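Local coordinates for protein Cif-like 1 (Burkholderia cenocepacia, PDB 7JQY) that probably hydrolyses epoxides, as a Cif-like enzyme of the alpha/beta-hydrolase fold that assembles into an octamer, at residues B[57-62]-B[283-288]; B[61-66]-B[209-214]; B[120-125]-B[145-150]. The protein carries 1 engineered substitution. One frame throughout, in Å; residues are numbered along the deposited sequence.

Interaction 1 of 3, residues B[57-62]-B[283-288]; sequences WPQTWY and GHWLPD
Trp285 turns the edge of its indole to the backbone of Trp57, whose O lies near the ring plane, 3.9 Å from Trp285 CZ3; one face, toward its rim, is covered by CD2 of the preceding His284. Trp57 is itself stacked over by the next residue: Pro58 CB sits 3.4 Å above the centre of the Trp57 ring, an overlap that goes with the cis peptide between them. Trp57-Pro58 ends a His-Gly-X-Pro sequence, as found in epoxide hydrolases of the alpha/beta-hydrolase fold, in the loop after strand 50-54.

Pro58 CD comes to 3.8 Å from Trp285 CH2, the apolar part of the contact. Gln59 is swung with CG anti to its carbonyl carbon (chi1 -49°) and runs on extended, which carries NE2 to 3.4 Å from Trp285 CE3, the amide plane tilted 48° from the ring.

Both polar atoms of the Gln59 amide have partners outside the segments: OE1 bonds to Arg122 NH1 and NE2 to Tyr195 OH. Tyr195 OH also bonds to Asp288 OD2, so this hydroxyl spans the 3.8 Å between Gln59 NE2 and Asp288 OD2. All five touching residues are buried, and the bonds to Arg122 and Tyr195 satisfy both ends of the amide. A water closes the far end, 2.9 Å from His284 NE2 and donating a weak bond of 3.4 Å to Trp57 O.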
loop_
_atom_site.group_PDB
_atom_site.type_symbol
_atom_site.label_atom_id
_atom_site.label_comp_id
_atom_site.label_asym_id
_atom_site.label_seq_id
_atom_site.Cartn_x
_atom_site.Cartn_y
_atom_site.Cartn_z
ATOM N N TRP B 57 -12.544 20.076 -17.653
ATOM C CA TRP B 57 -12.147 18.860 -16.950
ATOM C C TRP B 57 -11.465 17.897 -17.913
ATOM O O TRP B 57 -11.962 17.684 -19.028
ATOM C CB TRP B 57 -13.356 18.162 -16.317
ATOM C CG TRP B 57 -12.966 17.126 -15.300
ATOM C CD1 TRP B 57 -12.902 17.291 -13.936
ATOM C CD2 TRP B 57 -12.556 15.777 -15.557
ATOM N NE1 TRP B 57 -12.482 16.126 -13.340
ATOM C CE2 TRP B 57 -12.258 15.184 -14.311
ATOM C CE3 TRP B 57 -12.402 15.012 -16.723
ATOM C CZ2 TRP B 57 -11.822 13.863 -14.197
ATOM C CZ3 TRP B 57 -11.968 13.704 -16.609
ATOM C CH2 TRP B 57 -11.682 13.143 -15.352
ATOM N N PRO B 58 -10.323 17.295 -17.531
ATOM C CA PRO B 58 -9.584 17.502 -16.282
ATOM C C PRO B 58 -8.430 18.468 -16.491
ATOM O O PRO B 58 -7.302 18.027 -16.690
ATOM C CB PRO B 58 -9.057 16.107 -15.964
ATOM C CG PRO B 58 -8.850 15.459 -17.362
ATOM C CD PRO B 58 -9.653 16.290 -18.373
ATOM N N GLN B 59 -8.696 19.767 -16.451
ATOM C CA GLN B 59 -7.713 20.754 -16.859
ATOM C C GLN B 59 -7.567 21.832 -15.791
ATOM O O GLN B 59 -8.270 21.848 -14.780
ATOM C CB GLN B 59 -8.099 21.377 -18.206
ATOM C CG GLN B 59 -8.461 20.318 -19.267
ATOM C CD GLN B 59 -8.709 20.928 -20.619
ATOM O OE1 GLN B 59 -9.553 21.822 -20.772
ATOM N NE2 GLN B 59 -7.962 20.469 -21.612
ATOM N N THR B 60 -6.596 22.709 -16.022
ATOM C CA THR B 60 -6.382 23.933 -15.273
ATOM C C THR B 60 -6.101 25.021 -16.294
ATOM O O THR B 60 -6.149 24.776 -17.505
ATOM C CB THR B 60 -5.205 23.809 -14.296
ATOM O OG1 THR B 60 -4.014 23.589 -15.054
ATOM C CG2 THR B 60 -5.413 22.681 -13.292
ATOM N N TRP B 61 -5.743 26.212 -15.800
ATOM C CA TRP B 61 -5.302 27.290 -16.684
ATOM C C TRP B 61 -4.188 26.836 -17.616
ATOM O O TRP B 61 -4.037 27.377 -18.720
ATOM C CB TRP B 61 -4.824 28.486 -15.851
ATOM C CG TRP B 61 -3.476 28.252 -15.231
ATOM C CD1 TRP B 61 -3.224 27.773 -13.976
ATOM C CD2 TRP B 61 -2.194 28.455 -15.848
ATOM N NE1 TRP B 61 -1.869 27.663 -13.777
ATOM C CE2 TRP B 61 -1.214 28.082 -14.906
ATOM C CE3 TRP B 61 -1.781 28.918 -17.104
ATOM C CZ2 TRP B 61 0.150 28.158 -15.179
ATOM C CZ3 TRP B 61 -0.420 28.999 -17.370
ATOM C CH2 TRP B 61 0.526 28.614 -16.413
ATOM N N TYR B 62 -3.391 25.852 -17.186
ATOM C CA TYR B 62 -2.201 25.437 -17.922
ATOM C C TYR B 62 -2.520 25.000 -19.349
ATOM O O TYR B 62 -1.612 24.938 -20.186
ATOM C CB TYR B 62 -1.506 24.313 -17.143
ATOM C CG TYR B 62 -0.221 23.762 -17.749
ATOM C CD1 TYR B 62 0.993 24.422 -17.586
ATOM C CD2 TYR B 62 -0.222 22.561 -18.457
ATOM C CE1 TYR B 62 2.174 23.902 -18.122
ATOM C CE2 TYR B 62 0.946 22.037 -18.988
ATOM C CZ TYR B 62 2.142 22.712 -18.824
ATOM O OH TYR B 62 3.302 22.191 -19.358
ATOM N N GLY B 283 -7.784 16.343 -32.319
ATOM C CA GLY B 283 -8.730 15.647 -31.473
ATOM C C GLY B 283 -9.542 16.564 -30.588
ATOM O O GLY B 283 -9.852 17.699 -30.955
ATOM N N HIS B 284 -9.800 16.100 -29.368
ATOM C CA HIS B 284 -10.716 16.752 -28.446
ATOM C C HIS B 284 -10.102 17.953 -27.740
ATOM O O HIS B 284 -10.851 18.819 -27.274
ATOM C CB HIS B 284 -11.191 15.727 -27.415
ATOM C CG HIS B 284 -12.308 16.201 -26.539
ATOM N ND1 HIS B 284 -13.603 16.346 -26.993
ATOM C CD2 HIS B 284 -12.329 16.538 -25.228
ATOM C CE1 HIS B 284 -14.372 16.757 -26.000
ATOM N NE2 HIS B 284 -13.622 16.888 -24.919
ATOM N N TRP B 285 -8.774 18.041 -27.663
ATOM C CA TRP B 285 -8.092 19.028 -26.812
ATOM C C TRP B 285 -7.453 20.108 -27.680
ATOM O O TRP B 285 -6.239 20.130 -27.880
ATOM C CB TRP B 285 -7.037 18.343 -25.924
ATOM C CG TRP B 285 -7.496 17.048 -25.314
ATOM C CD1 TRP B 285 -7.162 15.781 -25.721
ATOM C CD2 TRP B 285 -8.359 16.893 -24.180
ATOM N NE1 TRP B 285 -7.764 14.854 -24.905
ATOM C CE2 TRP B 285 -8.505 15.509 -23.953
ATOM C CE3 TRP B 285 -9.020 17.791 -23.331
ATOM C CZ2 TRP B 285 -9.299 14.996 -22.919
ATOM C CZ3 TRP B 285 -9.806 17.282 -22.303
ATOM C CH2 TRP B 285 -9.942 15.894 -22.111
ATOM N N LEU B 286 -8.277 21.041 -28.149
ATOM C CA LEU B 286 -7.792 22.047 -29.091
ATOM C C LEU B 286 -6.605 22.844 -28.569
ATOM O O LEU B 286 -5.614 22.973 -29.308
ATOM C CB LEU B 286 -8.949 22.964 -29.510
ATOM C CG LEU B 286 -9.281 22.901 -31.004
ATOM C CD1 LEU B 286 -10.358 23.921 -31.345
ATOM C CD2 LEU B 286 -8.033 23.120 -31.857
ATOM N N PRO B 287 -6.622 23.405 -27.348
ATOM C CA PRO B 287 -5.441 24.158 -26.885
ATOM C C PRO B 287 -4.183 23.311 -26.758
ATOM O O PRO B 287 -3.079 23.840 -26.931
ATOM C CB PRO B 287 -5.888 24.721 -25.527
ATOM C CG PRO B 287 -7.375 24.727 -25.584
ATOM C CD PRO B 287 -7.736 23.503 -26.386
ATOM N N ASP B 288 -4.303 22.023 -26.427
ATOM C CA ASP B 288 -3.118 21.169 -26.352
ATOM C C ASP B 288 -2.656 20.714 -27.729
ATOM O O ASP B 288 -1.448 20.654 -27.993
ATOM C CB ASP B 288 -3.390 19.940 -25.482
ATOM C CG ASP B 288 -3.592 20.289 -24.024
ATOM O OD1 ASP B 288 -2.593 20.626 -23.343
ATOM O OD2 ASP B 288 -4.750 20.224 -23.563
HETATM O O HOH W 1 -13.110 17.681 -22.194
#

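Interaction 2 of 3, residues B[61-66]-B[209-214]; sequences WYTWRH and AVYADA
Val210 and Tyr211, neighbours on helix 205-215, close on Tyr62 from two directions. Val210 CG1 makes a CH-pi contact, 3.9 Å from the centroid of the Tyr62 ring, while the edge of Tyr62 is directed at the face of Tyr211 in an offset edge-to-face pair with centroids 5.9 Å apart and planes at 73°. CG anti to the backbone N (chi1 -179°) sets the Tyr62 ring with one face under Val210 CG1 and its CD2 edge 3.8 Å from Tyr211 CE1; the other face is covered by Arg65 CD, 3.4 Å above the plane. The ring is therefore clamped between an aliphatic methyl and an arginine chain. Helix 205-215 belongs to the helical insertion between strands 140-146 and 250-255, the cap of this fold, so the contact fastens the cap to a loop of the core.

Packing is tight around Tyr62, Thr63 and Tyr211, all buried. It is looser at the outer margin, where Val210 is partly exposed; on the side turned from the helix, Trp61 packs on Met13 of a neighbouring subunit.

The polar centre is Tyr211 OH. Thr63 OG1 lies 3.2 Å from Tyr211 OH, a weak and unsettled hydrogen bond, and Arg65 NH1 is 3.1 Å from the same oxygen, at the edge of the guanidinium. A firmer bond joins Arg65 NH1 to Tyr62 O at 2.9 Å, straight at 160°; it lies in the guanidinium plane but above the carbonyl plane, with Arg65 N reaching Tyr62 O from the opposite face. Outside the two segments, Asp288 OD1 is hydrogen-bonded to Tyr211 OH and salt-bridged to Arg65 NH2. The Asp288 carboxylate probably offsets the buried arginine charge, and the hydroxyl, near both, is probably polarised by them.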
loop_
_atom_site.group_PDB
_atom_site.type_symbol
_atom_site.label_atom_id
_atom_site.label_comp_id
_atom_site.label_asym_id
_atom_site.label_seq_id
_atom_site.Cartn_x
_atom_site.Cartn_y
_atom_site.Cartn_z
ATOM N N TRP B 61 -5.743 26.212 -15.800
ATOM C CA TRP B 61 -5.302 27.290 -16.684
ATOM C C TRP B 61 -4.188 26.836 -17.616
ATOM O O TRP B 61 -4.037 27.377 -18.720
ATOM C CB TRP B 61 -4.824 28.486 -15.851
ATOM C CG TRP B 61 -3.476 28.252 -15.231
ATOM C CD1 TRP B 61 -3.224 27.773 -13.976
ATOM C CD2 TRP B 61 -2.194 28.455 -15.848
ATOM N NE1 TRP B 61 -1.869 27.663 -13.777
ATOM C CE2 TRP B 61 -1.214 28.082 -14.906
ATOM C CE3 TRP B 61 -1.781 28.918 -17.104
ATOM C CZ2 TRP B 61 0.150 28.158 -15.179
ATOM C CZ3 TRP B 61 -0.420 28.999 -17.370
ATOM C CH2 TRP B 61 0.526 28.614 -16.413
ATOM N N TYR B 62 -3.391 25.852 -17.186
ATOM C CA TYR B 62 -2.201 25.437 -17.922
ATOM C C TYR B 62 -2.520 25.000 -19.349
ATOM O O TYR B 62 -1.612 24.938 -20.186
ATOM C CB TYR B 62 -1.506 24.313 -17.143
ATOM C CG TYR B 62 -0.221 23.762 -17.749
ATOM C CD1 TYR B 62 0.993 24.422 -17.586
ATOM C CD2 TYR B 62 -0.222 22.561 -18.457
ATOM C CE1 TYR B 62 2.174 23.902 -18.122
ATOM C CE2 TYR B 62 0.946 22.037 -18.988
ATOM C CZ TYR B 62 2.142 22.712 -18.824
ATOM O OH TYR B 62 3.302 22.191 -19.358
ATOM N N THR B 63 -3.785 24.692 -19.650
ATOM C CA THR B 63 -4.118 24.261 -21.000
ATOM C C THR B 63 -3.998 25.387 -22.023
ATOM O O THR B 63 -3.843 25.104 -23.214
ATOM C CB THR B 63 -5.521 23.638 -21.032
ATOM O OG1 THR B 63 -5.669 22.882 -22.235
ATOM C CG2 THR B 63 -6.613 24.692 -20.976
ATOM N N TRP B 64 -4.011 26.644 -21.588
ATOM C CA TRP B 64 -3.906 27.802 -22.466
ATOM C C TRP B 64 -2.472 28.273 -22.652
ATOM O O TRP B 64 -2.260 29.375 -23.166
ATOM C CB TRP B 64 -4.756 28.956 -21.924
ATOM C CG TRP B 64 -6.184 28.566 -21.683
ATOM C CD1 TRP B 64 -6.769 28.321 -20.487
ATOM C CD2 TRP B 64 -7.194 28.359 -22.674
ATOM N NE1 TRP B 64 -8.085 27.986 -20.658
ATOM C CE2 TRP B 64 -8.374 28.000 -21.996
ATOM C CE3 TRP B 64 -7.217 28.442 -24.073
ATOM C CZ2 TRP B 64 -9.569 27.721 -22.666
ATOM C CZ3 TRP B 64 -8.412 28.166 -24.740
ATOM C CH2 TRP B 64 -9.565 27.809 -24.036
ATOM N N ARG B 65 -1.492 27.461 -22.247
ATOM C CA ARG B 65 -0.106 27.921 -22.192
ATOM C C ARG B 65 0.423 28.364 -23.550
ATOM O O ARG B 65 1.257 29.277 -23.615
ATOM C CB ARG B 65 0.778 26.817 -21.627
ATOM C CG ARG B 65 0.820 25.577 -22.486
ATOM C CD ARG B 65 1.330 24.396 -21.696
ATOM N NE ARG B 65 1.285 23.177 -22.489
ATOM C CZ ARG B 65 0.216 22.402 -22.595
ATOM N NH1 ARG B 65 -0.904 22.724 -21.949
ATOM N NH2 ARG B 65 0.271 21.307 -23.354
ATOM N N HIS B 66 -0.049 27.751 -24.638
ATOM C CA HIS B 66 0.418 28.092 -25.972
ATOM C C HIS B 66 -0.440 29.143 -26.643
ATOM O O HIS B 66 -0.089 29.597 -27.736
ATOM C CB HIS B 66 0.450 26.848 -26.870
ATOM C CG HIS B 66 1.404 25.793 -26.406
ATOM N ND1 HIS B 66 2.761 26.011 -26.314
ATOM C CD2 HIS B 66 1.196 24.516 -26.002
ATOM C CE1 HIS B 66 3.349 24.911 -25.876
ATOM N NE2 HIS B 66 2.422 23.989 -25.682
ATOM N N ALA B 209 0.488 15.161 -17.119
ATOM C CA ALA B 209 0.704 14.928 -15.690
ATOM C C ALA B 209 0.534 16.205 -14.870
ATOM O O ALA B 209 0.205 16.141 -13.682
ATOM C CB ALA B 209 2.091 14.328 -15.456
ATOM N N VAL B 210 0.745 17.369 -15.483
ATOM C CA VAL B 210 0.478 18.621 -14.785
ATOM C C VAL B 210 -0.992 18.702 -14.394
ATOM O O VAL B 210 -1.329 19.070 -13.258
ATOM C CB VAL B 210 0.889 19.807 -15.671
ATOM C CG1 VAL B 210 0.465 21.122 -15.034
ATOM C CG2 VAL B 210 2.386 19.765 -15.939
ATOM N N TYR B 211 -1.889 18.341 -15.320
ATOM C CA TYR B 211 -3.310 18.268 -14.988
ATOM C C TYR B 211 -3.569 17.196 -13.937
ATOM O O TYR B 211 -4.243 17.444 -12.930
ATOM C CB TYR B 211 -4.142 17.963 -16.236
ATOM C CG TYR B 211 -3.910 18.833 -17.445
ATOM C CD1 TYR B 211 -3.878 20.225 -17.345
ATOM C CD2 TYR B 211 -3.778 18.256 -18.705
ATOM C CE1 TYR B 211 -3.683 21.015 -18.466
ATOM C CE2 TYR B 211 -3.589 19.031 -19.830
ATOM C CZ TYR B 211 -3.550 20.409 -19.714
ATOM O OH TYR B 211 -3.357 21.172 -20.842
ATOM N N ALA B 212 -3.059 15.984 -14.168
ATOM C CA ALA B 212 -3.349 14.878 -13.261
ATOM C C ALA B 212 -2.888 15.191 -11.839
ATOM O O ALA B 212 -3.583 14.856 -10.870
ATOM C CB ALA B 212 -2.707 13.589 -13.782
ATOM N N ASP B 213 -1.717 15.826 -11.687
ATOM C CA ASP B 213 -1.237 16.170 -10.344
ATOM C C ASP B 213 -2.119 17.221 -9.672
ATOM O O ASP B 213 -2.266 17.215 -8.444
ATOM C CB ASP B 213 0.228 16.623 -10.399
ATOM C CG ASP B 213 1.173 15.490 -10.824
ATOM O OD1 ASP B 213 0.702 14.332 -11.020
ATOM O OD2 ASP B 213 2.382 15.756 -10.983
ATOM N N ALA B 214 -2.706 18.136 -10.437
ATOM C CA ALA B 214 -3.634 19.080 -9.826
ATOM C C ALA B 214 -4.852 18.364 -9.245
ATOM O O ALA B 214 -5.310 18.693 -8.145
ATOM C CB ALA B 214 -4.057 20.132 -10.844
#

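Interaction 3 of 3, residues B[120-125]-B[145-150]; sequences VGRSIG and MLDVPV. Engineered in segment 120-125: Ser123 (natural residue Asp).
Arg122 meets Asp147 through two turns of its chain: chi1 of 78° places CG between the backbone N and the carbonyl carbon, and a bend at chi3 (-59°) turns NE toward Asp147, just beyond the end of strand 140-146. Asp147 holds its CG anti to the carbonyl carbon, bringing OD2 to the guanidinium edge. The resulting salt bridge, Arg122 NE to Asp147 OD2, is 2.8 Å long and nearly straight at 168°; it lies in the guanidinium plane and uses the anti side of the carboxylate.

The salt bridge lies just past the C-terminal ends of the parallel strands 117-122 and 140-146, which helix 124-135 joins as a beta-alpha-beta unit. Leu146 N donates to Gly121 O at 3.0 Å, and one residue on, Arg122 CA makes a CA-H...O contact of 3.5 Å with Leu146 O. The side chains of Arg122 and Leu146 point to the same sheet face, with their CB atoms 3.7 Å apart. Beyond the strand, Val148 N bonds back to Leu146 O at 2.8 Å; with positive phi at Asp147 this is a gamma turn, and it sets Val148 CG2 3.6 Å from Ser123 CA.

Gly121, Ser123 and Gly125 fit the nucleophile elbow of alpha/beta hydrolases, the sharp turn from strand into helix, with positive phi at its apex. Ser123 is engineered, the natural residue being Asp; its OG bonds to Trp57 N.

Outside the two segments, Arg122 NH1 bonds to Gln59 OE1 and NH2 to His284 O. With NE on Asp147, all three nitrogens of the guanidinium are engaged, which fixes its rotation and makes one buried cation the shared partner of three loops beside the elbow.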
loop_
_atom_site.group_PDB
_atom_site.type_symbol
_atom_site.label_atom_id
_atom_site.label_comp_id
_atom_site.label_asym_id
_atom_site.label_seq_id
_atom_site.Cartn_x
_atom_site.Cartn_y
_atom_site.Cartn_z
ATOM N N VAL B 120 -13.414 32.979 -23.843
ATOM C CA VAL B 120 -13.075 31.713 -24.483
ATOM C C VAL B 120 -13.249 30.586 -23.472
ATOM O O VAL B 120 -12.730 30.667 -22.353
ATOM C CB VAL B 120 -11.629 31.717 -25.011
ATOM C CG1 VAL B 120 -11.360 30.443 -25.828
ATOM C CG2 VAL B 120 -11.350 32.980 -25.809
ATOM N N GLY B 121 -13.958 29.536 -23.863
ATOM C CA GLY B 121 -14.177 28.405 -22.982
ATOM C C GLY B 121 -14.159 27.094 -23.739
ATOM O O GLY B 121 -14.435 27.041 -24.942
ATOM N N ARG B 122 -13.818 26.027 -23.014
ATOM C CA ARG B 122 -13.886 24.662 -23.526
ATOM C C ARG B 122 -14.335 23.735 -22.405
ATOM O O ARG B 122 -14.174 24.041 -21.218
ATOM C CB ARG B 122 -12.542 24.189 -24.119
ATOM C CG ARG B 122 -11.480 23.771 -23.101
ATOM C CD ARG B 122 -10.332 23.015 -23.776
ATOM N NE ARG B 122 -10.807 21.814 -24.453
ATOM C CZ ARG B 122 -11.148 20.691 -23.829
ATOM N NH1 ARG B 122 -11.067 20.607 -22.503
ATOM N NH2 ARG B 122 -11.585 19.653 -24.529
ATOM N N SER B 123 -14.896 22.585 -22.790
ATOM C CA SER B 123 -15.397 21.582 -21.831
ATOM C C SER B 123 -16.292 22.272 -20.802
ATOM O O SER B 123 -17.157 23.070 -21.195
ATOM C CB SER B 123 -14.187 20.850 -21.243
ATOM O OG SER B 123 -14.543 20.088 -20.095
ATOM N N ILE B 124 -16.087 22.040 -19.498
ATOM C CA ILE B 124 -16.893 22.673 -18.458
ATOM C C ILE B 124 -16.818 24.185 -18.584
ATOM O O ILE B 124 -17.798 24.895 -18.323
ATOM C CB ILE B 124 -16.417 22.188 -17.074
ATOM C CG1 ILE B 124 -16.508 20.661 -16.984
ATOM C CG2 ILE B 124 -17.204 22.841 -15.957
ATOM C CD1 ILE B 124 -17.918 20.144 -16.934
ATOM N N GLY B 125 -15.668 24.703 -19.018
ATOM C CA GLY B 125 -15.509 26.138 -19.133
ATOM C C GLY B 125 -16.397 26.768 -20.182
ATOM O O GLY B 125 -16.761 27.938 -20.065
ATOM N N MET B 145 -16.436 29.286 -28.470
ATOM C CA MET B 145 -16.888 28.037 -27.867
ATOM C C MET B 145 -16.123 26.868 -28.478
ATOM O O MET B 145 -16.204 26.637 -29.691
ATOM C CB MET B 145 -18.395 27.872 -28.071
ATOM C CG MET B 145 -19.208 29.021 -27.457
ATOM S SD MET B 145 -20.991 28.801 -27.618
ATOM C CE MET B 145 -21.367 28.097 -26.016
ATOM N N LEU B 146 -15.422 26.102 -27.637
ATOM C CA LEU B 146 -14.488 25.083 -28.108
ATOM C C LEU B 146 -14.897 23.687 -27.655
ATOM O O LEU B 146 -15.248 23.480 -26.487
ATOM C CB LEU B 146 -13.063 25.356 -27.610
ATOM C CG LEU B 146 -12.390 26.721 -27.778
ATOM C CD1 LEU B 146 -10.902 26.598 -27.436
ATOM C CD2 LEU B 146 -12.573 27.276 -29.174
ATOM N N ASP B 147 -14.840 22.742 -28.594
ATOM C CA ASP B 147 -14.659 21.313 -28.341
ATOM C C ASP B 147 -15.877 20.542 -27.835
ATOM O O ASP B 147 -16.061 19.380 -28.217
ATOM C CB ASP B 147 -13.488 21.117 -27.364
ATOM C CG ASP B 147 -12.167 21.577 -27.955
ATOM O OD1 ASP B 147 -11.994 21.439 -29.179
ATOM O OD2 ASP B 147 -11.302 22.094 -27.207
ATOM N N VAL B 148 -16.689 21.139 -26.970
ATOM C CA VAL B 148 -17.729 20.392 -26.260
ATOM C C VAL B 148 -19.080 21.088 -26.405
ATOM O O VAL B 148 -19.140 22.328 -26.360
ATOM C CB VAL B 148 -17.350 20.232 -24.772
ATOM C CG1 VAL B 148 -18.436 19.505 -23.976
ATOM C CG2 VAL B 148 -16.025 19.505 -24.643
ATOM N N PRO B 149 -20.176 20.353 -26.597
ATOM C CA PRO B 149 -21.504 20.978 -26.549
ATOM C C PRO B 149 -21.939 21.268 -25.120
ATOM O O PRO B 149 -21.541 20.584 -24.174
ATOM C CB PRO B 149 -22.410 19.917 -27.175
ATOM C CG PRO B 149 -21.713 18.615 -26.830
ATOM C CD PRO B 149 -20.244 18.919 -26.941
ATOM N N VAL B 150 -22.801 22.272 -24.971
ATOM C CA VAL B 150 -23.263 22.664 -23.639
ATOM C C VAL B 150 -24.594 21.979 -23.357
ATOM O O VAL B 150 -25.306 21.597 -24.298
ATOM C CB VAL B 150 -23.369 24.193 -23.482
ATOM C CG1 VAL B 150 -22.091 24.871 -23.940
ATOM C CG2 VAL B 150 -24.569 24.747 -24.215
#

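The three contacts are linked in series, leading from the cap helix to the nucleophile elbow of interaction 3, the probable active site. Interactions 1 and 2, centred 7 Å apart, share Trp61 and Tyr62 and meet at Asp288, whose OD1 lies 2.7 Å from Tyr211 OH and 2.9 Å from Arg65 NH2. Interactions 1 and 3, centres 10 Å apart, are joined through Arg122: NH1 is 2.6 Å from Gln59 OE1 and NH2 3.0 Å from His284 O. Interactions 2 and 3, centres about 16 Å apart, meet through packing, with Trp64 CH2 3.7 Å from Val120 CG1. Segment 57-62 links helix and elbow: Tyr62 packs on helix 205-215 and Trp57 N bonds to OG of engineered Ser123.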